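Local coordinates for protein predicted acetyltransferase (PDB 3MGD) that binds acetyl-CoA and probably transfers its acetyl group to an acceptor substrate, as a member of the GNAT family of acyltransferases, at residues W54-I68 / I101-A113. Residues are numbered along the deposited sequence; the frame is centred on the assembly and turned at random.
With ACO (acetyl coenzyme *a), chain C.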
loop_
_atom_site.group_PDB
_atom_site.type_symbol
_atom_site.label_atom_id
_atom_site.label_comp_id
_atom_site.label_asym_id
_atom_site.label_seq_id
_atom_site.Cartn_x
_atom_site.Cartn_y
_atom_site.Cartn_z
ATOM N N TRP A 54 16.323 -8.166 5.195
ATOM C CA TRP A 54 17.753 -8.259 5.396
ATOM C C TRP A 54 18.048 -8.167 6.889
ATOM O O TRP A 54 17.355 -7.461 7.635
ATOM C CB TRP A 54 18.475 -7.134 4.652
ATOM C CG TRP A 54 18.756 -7.440 3.211
ATOM C CD1 TRP A 54 17.961 -7.162 2.131
ATOM C CD2 TRP A 54 19.928 -8.082 2.698
ATOM N NE1 TRP A 54 18.576 -7.595 0.970
ATOM C CE2 TRP A 54 19.788 -8.158 1.298
ATOM C CE3 TRP A 54 21.092 -8.589 3.290
ATOM C CZ2 TRP A 54 20.757 -8.742 0.485
ATOM C CZ3 TRP A 54 22.054 -9.164 2.483
ATOM C CH2 TRP A 54 21.882 -9.239 1.094
ATOM N N ILE A 55 19.066 -8.897 7.328
ATOM C CA ILE A 55 19.493 -8.803 8.720
ATOM C C ILE A 55 20.995 -8.549 8.821
ATOM O O ILE A 55 21.772 -8.996 7.985
ATOM C CB ILE A 55 19.117 -10.071 9.540
ATOM C CG1 ILE A 55 20.018 -11.243 9.185
ATOM C CG2 ILE A 55 17.661 -10.460 9.337
ATOM C CD1 ILE A 55 19.670 -12.496 9.951
ATOM N N ALA A 56 21.386 -7.800 9.841
ATOM C CA ALA A 56 22.793 -7.565 10.135
ATOM C C ALA A 56 23.049 -8.304 11.427
ATOM O O ALA A 56 22.305 -8.124 12.398
ATOM C CB ALA A 56 23.060 -6.089 10.313
ATOM N N GLU A 57 24.063 -9.161 11.428
ATOM C CA GLU A 57 24.356 -10.012 12.577
ATOM C C GLU A 57 25.789 -9.810 13.041
ATOM O O GLU A 57 26.687 -9.545 12.238
ATOM C CB GLU A 57 24.218 -11.486 12.208
ATOM C CG GLU A 57 22.825 -12.001 12.015
ATOM C CD GLU A 57 22.834 -13.473 11.669
ATOM O OE1 GLU A 57 23.739 -13.895 10.916
ATOM O OE2 GLU A 57 21.945 -14.207 12.158
ATOM N N GLU A 58 25.993 -9.954 14.344
ATOM C CA GLU A 58 27.337 -10.030 14.893
ATOM C C GLU A 58 27.321 -11.065 16.011
ATOM O O GLU A 58 26.393 -11.098 16.816
ATOM C CB GLU A 58 27.779 -8.660 15.403
ATOM C CG GLU A 58 29.231 -8.614 15.846
ATOM C CD GLU A 58 29.773 -7.201 15.910
ATOM O OE1 GLU A 58 29.025 -6.291 16.332
ATOM O OE2 GLU A 58 30.947 -7.004 15.537
ATOM N N ASN A 59 28.338 -11.921 16.061
ATOM C CA ASN A 59 28.352 -13.008 17.037
ATOM C C ASN A 59 27.017 -13.744 17.000
ATOM O O ASN A 59 26.493 -14.177 18.025
ATOM C CB ASN A 59 28.636 -12.480 18.447
ATOM C CG ASN A 59 30.028 -11.883 18.583
ATOM O OD1 ASN A 59 30.963 -12.289 17.890
ATOM N ND2 ASN A 59 30.172 -10.916 19.482
ATOM N N ASN A 60 26.478 -13.869 15.793
ATOM C CA ASN A 60 25.140 -14.410 15.572
ATOM C C ASN A 60 24.063 -13.957 16.570
ATOM O O ASN A 60 23.264 -14.757 17.061
ATOM C CB ASN A 60 25.174 -15.930 15.392
ATOM C CG ASN A 60 25.634 -16.331 13.998
ATOM O OD1 ASN A 60 26.196 -15.517 13.260
ATOM N ND2 ASN A 60 25.390 -17.583 13.629
ATOM N N GLN A 61 24.076 -12.660 16.860
ATOM C CA GLN A 61 22.921 -11.964 17.417
ATOM C C GLN A 61 22.527 -10.905 16.396
ATOM O O GLN A 61 23.399 -10.263 15.819
ATOM C CB GLN A 61 23.263 -11.307 18.755
ATOM C CG GLN A 61 23.295 -12.277 19.918
ATOM C CD GLN A 61 22.017 -13.080 20.023
ATOM O OE1 GLN A 61 22.034 -14.308 19.941
ATOM N NE2 GLN A 61 20.894 -12.387 20.188
ATOM N N ILE A 62 21.230 -10.726 16.165
ATOM C CA ILE A 62 20.781 -9.736 15.183
ATOM C C ILE A 62 20.935 -8.315 15.728
ATOM O O ILE A 62 20.412 -7.980 16.788
ATOM C CB ILE A 62 19.337 -9.986 14.728
ATOM C CG1 ILE A 62 19.233 -11.340 14.015
ATOM C CG2 ILE A 62 18.889 -8.889 13.769
ATOM C CD1 ILE A 62 17.803 -11.728 13.659
ATOM N N ILE A 63 21.693 -7.505 14.999
ATOM C CA ILE A 63 21.926 -6.107 15.314
ATOM C C ILE A 63 20.900 -5.191 14.644
ATOM O O ILE A 63 20.476 -4.186 15.224
ATOM C CB ILE A 63 23.322 -5.685 14.824
ATOM C CG1 ILE A 63 24.400 -6.492 15.542
ATOM C CG2 ILE A 63 23.541 -4.196 15.029
ATOM C CD1 ILE A 63 24.419 -6.263 17.039
ATOM N N ALA A 64 20.523 -5.519 13.408
ATOM C CA ALA A 64 19.560 -4.694 12.680
ATOM C C ALA A 64 18.735 -5.534 11.704
ATOM O O ALA A 64 19.152 -6.609 11.275
ATOM C CB ALA A 64 20.264 -3.559 11.950
ATOM N N THR A 65 17.546 -5.047 11.386
ATOM C CA THR A 65 16.742 -5.643 10.333
ATOM C C THR A 65 16.245 -4.527 9.419
ATOM O O THR A 65 16.266 -3.354 9.792
ATOM C CB THR A 65 15.499 -6.350 10.896
ATOM O OG1 THR A 65 14.666 -5.397 11.572
ATOM C CG2 THR A 65 15.892 -7.462 11.871
ATOM N N ALA A 66 15.785 -4.906 8.227
ATOM C CA ALA A 66 15.179 -3.962 7.282
ATOM C C ALA A 66 14.485 -4.793 6.219
ATOM O O ALA A 66 15.085 -5.723 5.681
ATOM C CB ALA A 66 16.246 -3.100 6.644
ATOM N N ALA A 67 13.227 -4.494 5.921
ATOM C CA ALA A 67 12.516 -5.309 4.918
ATOM C C ALA A 67 11.883 -4.482 3.815
ATOM O O ALA A 67 11.647 -3.278 3.966
ATOM C CB ALA A 67 11.457 -6.197 5.571
ATOM N N ILE A 68 11.601 -5.147 2.700
ATOM C CA ILE A 68 10.848 -4.517 1.631
ATOM C C ILE A 68 9.805 -5.528 1.202
ATOM O O ILE A 68 10.119 -6.712 1.033
ATOM C CB ILE A 68 11.758 -4.060 0.454
ATOM C CG1 ILE A 68 10.956 -3.283 -0.594
ATOM C CG2 ILE A 68 12.537 -5.247 -0.159
ATOM C CD1 ILE A 68 11.815 -2.450 -1.525
ATOM N N ILE A 101 23.816 2.276 9.745
ATOM C CA ILE A 101 23.338 0.923 9.461
ATOM C C ILE A 101 22.012 0.918 8.704
ATOM O O ILE A 101 21.889 0.282 7.658
ATOM C CB ILE A 101 23.226 0.065 10.729
ATOM C CG1 ILE A 101 24.610 -0.138 11.345
ATOM C CG2 ILE A 101 22.578 -1.278 10.406
ATOM C CD1 ILE A 101 24.569 -0.928 12.637
ATOM N N ALA A 102 21.016 1.620 9.233
ATOM C CA ALA A 102 19.738 1.729 8.539
ATOM C C ALA A 102 19.910 2.342 7.141
ATOM O O ALA A 102 19.292 1.880 6.185
ATOM C CB ALA A 102 18.737 2.528 9.379
ATOM N N THR A 103 20.766 3.353 7.012
ATOM C CA THR A 103 21.004 3.978 5.698
ATOM C C THR A 103 21.584 2.991 4.676
ATOM O O THR A 103 21.154 2.950 3.512
ATOM C CB THR A 103 21.912 5.237 5.822
ATOM O OG1 THR A 103 21.244 6.226 6.616
ATOM C CG2 THR A 103 22.223 5.828 4.452
ATOM N N GLY A 104 22.547 2.182 5.112
ATOM C CA GLY A 104 23.105 1.144 4.260
ATOM C C GLY A 104 22.084 0.051 3.953
ATOM O O GLY A 104 22.098 -0.531 2.873
HETATM N N MSE A 105 21.203 -0.245 4.906
HETATM C CA MSE A 105 20.106 -1.186 4.648
HETATM C C MSE A 105 19.196 -0.661 3.539
HETATM O O MSE A 105 18.764 -1.424 2.672
HETATM C CB MSE A 105 19.267 -1.419 5.908
HETATM C CG MSE A 105 19.910 -2.295 6.957
HETATM SE SE MSE A 105 20.180 -4.109 6.296
HETATM C CE MSE A 105 19.936 -5.099 7.967
ATOM N N LEU A 106 18.882 0.633 3.579
ATOM C CA LEU A 106 18.062 1.236 2.524
ATOM C C LEU A 106 18.686 0.982 1.148
ATOM O O LEU A 106 17.972 0.706 0.192
ATOM C CB LEU A 106 17.858 2.741 2.758
ATOM C CG LEU A 106 16.944 3.134 3.928
ATOM C CD1 LEU A 106 17.073 4.607 4.287
ATOM C CD2 LEU A 106 15.505 2.787 3.594
ATOM N N ASP A 107 20.017 1.069 1.044
ATOM C CA ASP A 107 20.683 0.778 -0.234
ATOM C C ASP A 107 20.381 -0.649 -0.681
ATOM O O ASP A 107 20.109 -0.891 -1.862
ATOM C CB ASP A 107 22.205 0.969 -0.168
ATOM C CG ASP A 107 22.620 2.425 0.023
ATOM O OD1 ASP A 107 21.876 3.340 -0.387
ATOM O OD2 ASP A 107 23.719 2.652 0.568
ATOM N N ARG A 108 20.446 -1.601 0.253
ATOM C CA ARG A 108 20.187 -2.995 -0.089
ATOM C C ARG A 108 18.737 -3.202 -0.512
ATOM O O ARG A 108 18.459 -3.998 -1.405
ATOM C CB ARG A 108 20.520 -3.933 1.075
ATOM C CG ARG A 108 21.977 -3.922 1.482
ATOM C CD ARG A 108 22.227 -4.966 2.564
ATOM N NE ARG A 108 23.629 -5.002 2.994
ATOM C CZ ARG A 108 24.580 -5.736 2.413
ATOM N NH1 ARG A 108 24.305 -6.508 1.361
ATOM N NH2 ARG A 108 25.819 -5.699 2.883
ATOM N N LEU A 109 17.812 -2.489 0.131
ATOM C CA LEU A 109 16.397 -2.634 -0.210
ATOM C C LEU A 109 16.083 -2.038 -1.575
ATOM O O LEU A 109 15.315 -2.602 -2.340
ATOM C CB LEU A 109 15.501 -2.025 0.869
ATOM C CG LEU A 109 15.613 -2.705 2.241
ATOM C CD1 LEU A 109 14.754 -1.967 3.254
ATOM C CD2 LEU A 109 15.230 -4.170 2.181
ATOM N N VAL A 110 16.684 -0.893 -1.873
ATOM C CA VAL A 110 16.555 -0.296 -3.188
ATOM C C VAL A 110 17.038 -1.282 -4.244
ATOM O O VAL A 110 16.442 -1.409 -5.316
ATOM C CB VAL A 110 17.342 1.031 -3.267
ATOM C CG1 VAL A 110 17.641 1.410 -4.713
ATOM C CG2 VAL A 110 16.561 2.134 -2.544
ATOM N N ASN A 111 18.109 -2.000 -3.942
ATOM C CA ASN A 111 18.589 -3.001 -4.891
ATOM C C ASN A 111 17.586 -4.141 -5.119
ATOM O O ASN A 111 17.422 -4.606 -6.250
ATOM C CB ASN A 111 19.961 -3.538 -4.481
ATOM C CG ASN A 111 20.438 -4.650 -5.389
ATOM O OD1 ASN A 111 20.720 -4.424 -6.564
ATOM N ND2 ASN A 111 20.518 -5.864 -4.850
ATOM N N GLU A 112 16.909 -4.591 -4.057
ATOM C CA GLU A 112 15.879 -5.626 -4.212
ATOM C C GLU A 112 14.802 -5.147 -5.176
ATOM O O GLU A 112 14.279 -5.916 -5.988
ATOM C CB GLU A 112 15.237 -5.994 -2.869
ATOM C CG GLU A 112 16.203 -6.592 -1.850
ATOM C CD GLU A 112 16.790 -7.923 -2.277
ATOM O OE1 GLU A 112 16.142 -8.654 -3.060
ATOM O OE2 GLU A 112 17.915 -8.241 -1.819
ATOM N N ALA A 113 14.460 -3.869 -5.066
ATOM C CA ALA A 113 13.430 -3.278 -5.915
ATOM C C ALA A 113 13.842 -3.254 -7.388
ATOM O O ALA A 113 13.087 -3.661 -8.265
ATOM C CB ALA A 113 13.101 -1.861 -5.432
HETATM N N1A ACO C . 27.982 10.644 8.698
HETATM C C2A ACO C . 27.305 11.513 9.559
HETATM N N3A ACO C . 26.120 11.093 10.208
HETATM C C4A ACO C . 25.612 9.752 9.968
HETATM C C5A ACO C . 26.304 8.860 9.087
HETATM C C6A ACO C . 27.466 9.276 8.450
HETATM N N6A ACO C . 28.162 8.370 7.560
HETATM N N7A ACO C . 25.586 7.615 9.043
HETATM C C8A ACO C . 24.483 7.735 9.876
HETATM N N9A ACO C . 24.476 9.074 10.441
HETATM C C1B ACO C . 23.535 9.521 11.454
HETATM C C2B ACO C . 22.433 10.194 10.618
HETATM O O2B ACO C . 22.704 11.261 9.768
HETATM C C3B ACO C . 21.306 10.297 11.621
HETATM O O3B ACO C . 21.258 11.419 12.473
HETATM P P3B ACO C . 20.425 12.734 12.134
HETATM O O7A ACO C . 21.027 13.907 12.984
HETATM O O8A ACO C . 18.942 12.528 12.511
HETATM O O9A ACO C . 20.528 13.064 10.660
HETATM C C4B ACO C . 21.417 8.892 12.308
HETATM O O4B ACO C . 22.872 8.669 12.401
HETATM C C5B ACO C . 20.572 7.694 11.926
HETATM O O5B ACO C . 20.967 7.149 10.691
HETATM P P1A ACO C . 21.356 5.622 10.570
HETATM O O1A ACO C . 22.604 5.270 11.395
HETATM O O2A ACO C . 21.520 5.309 9.085
HETATM O O3A ACO C . 20.098 4.847 11.122
HETATM P P2A ACO C . 20.129 3.836 12.353
HETATM O O4A ACO C . 20.460 4.542 13.711
HETATM O O5A ACO C . 21.015 2.656 12.063
HETATM O O6A ACO C . 18.682 3.217 12.432
HETATM C CBP ACO C . 16.306 3.419 12.897
HETATM C CCP ACO C . 17.565 4.056 12.327
HETATM C CDP ACO C . 15.087 4.258 12.550
HETATM C CEP ACO C . 16.200 2.043 12.328
HETATM C CAP ACO C . 16.450 3.360 14.454
HETATM O OAP ACO C . 16.527 4.624 15.023
HETATM C C9P ACO C . 15.464 2.455 15.151
HETATM O O9P ACO C . 15.586 1.229 15.169
HETATM N N8P ACO C . 14.359 3.105 15.824
HETATM C C7P ACO C . 13.311 2.315 16.467
HETATM C C6P ACO C . 12.519 1.535 15.483
HETATM C C5P ACO C . 12.073 2.403 14.327
HETATM O O5P ACO C . 11.601 3.522 14.529
HETATM N N4P ACO C . 12.269 1.896 13.012
HETATM C C3P ACO C . 11.666 2.520 11.859
HETATM C C2P ACO C . 10.205 2.232 11.624
HETATM S S1P ACO C . 9.564 2.901 10.109
HETATM C C ACO C . 9.886 1.896 8.802
HETATM O O ACO C . 10.477 0.841 8.979
HETATM C CH3 ACO C . 9.577 2.360 7.432
#
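Met105, modelled as selenomethionine, lies across the strand pair 54-58 and 61-68 and overlaps Trp54, Ala56, Ala64 and Ala66. Its CB sits against Ala66 CB at 3.5 Å, and bends at chi2 and chi3 fold the chain along the sheet, bringing SE beside Trp54 CB and CE to 3.5 Å from Trp54 O. Ala56, Ala64 and Ala66 keep this face of the sheet low, and strand 61-68 and helix 101-113 run in nearly the same direction, 24° apart, with axes 8.5 Å apart. Toward the start of the helix Ile101 CG2 meets Ala64 CB at 3.6 Å; Ile63 and Ala64 both face Ala56 in a classic beta bulge. Farther along, Leu109 slides past Ile68 in the opposite direction, CD2 against CG2, while Ile68 CD1 reaches Ala113 CB.

Trp54 lies on the neighbouring strand 54-58. Arg108, extended from CG to NE, lays CD 4.0 Å from the six-membered-ring centroid in a CH-pi contact and adds an off-centre cation-pi contact through CZ; the two side chains cross at about a right angle, with guanidinium and ring planes 34° apart. At the ring edge NE1 donates to Glu112 OE2 (2.9 Å, 151° at the hydrogen), nearly in the indole plane but on the anti side of the carboxylate and tilted from its plane. Glu112 OE1 makes a salt bridge with Arg116.

This is the GNAT core, in which the helix after the pyrophosphate-binding loop packs on the central sheet. At its N-terminal end Ala102 N and Thr103 N hydrogen-bond to acetyl-CoA O5A and O2A, and Thr103 OG1 also binds O2A. Apolar packing along the helix and a polar grip on Trp54 near its far end thus hold it against the sheet, while its N-terminal amides, probably aided by the helix dipole, meet the negative pyrophosphate.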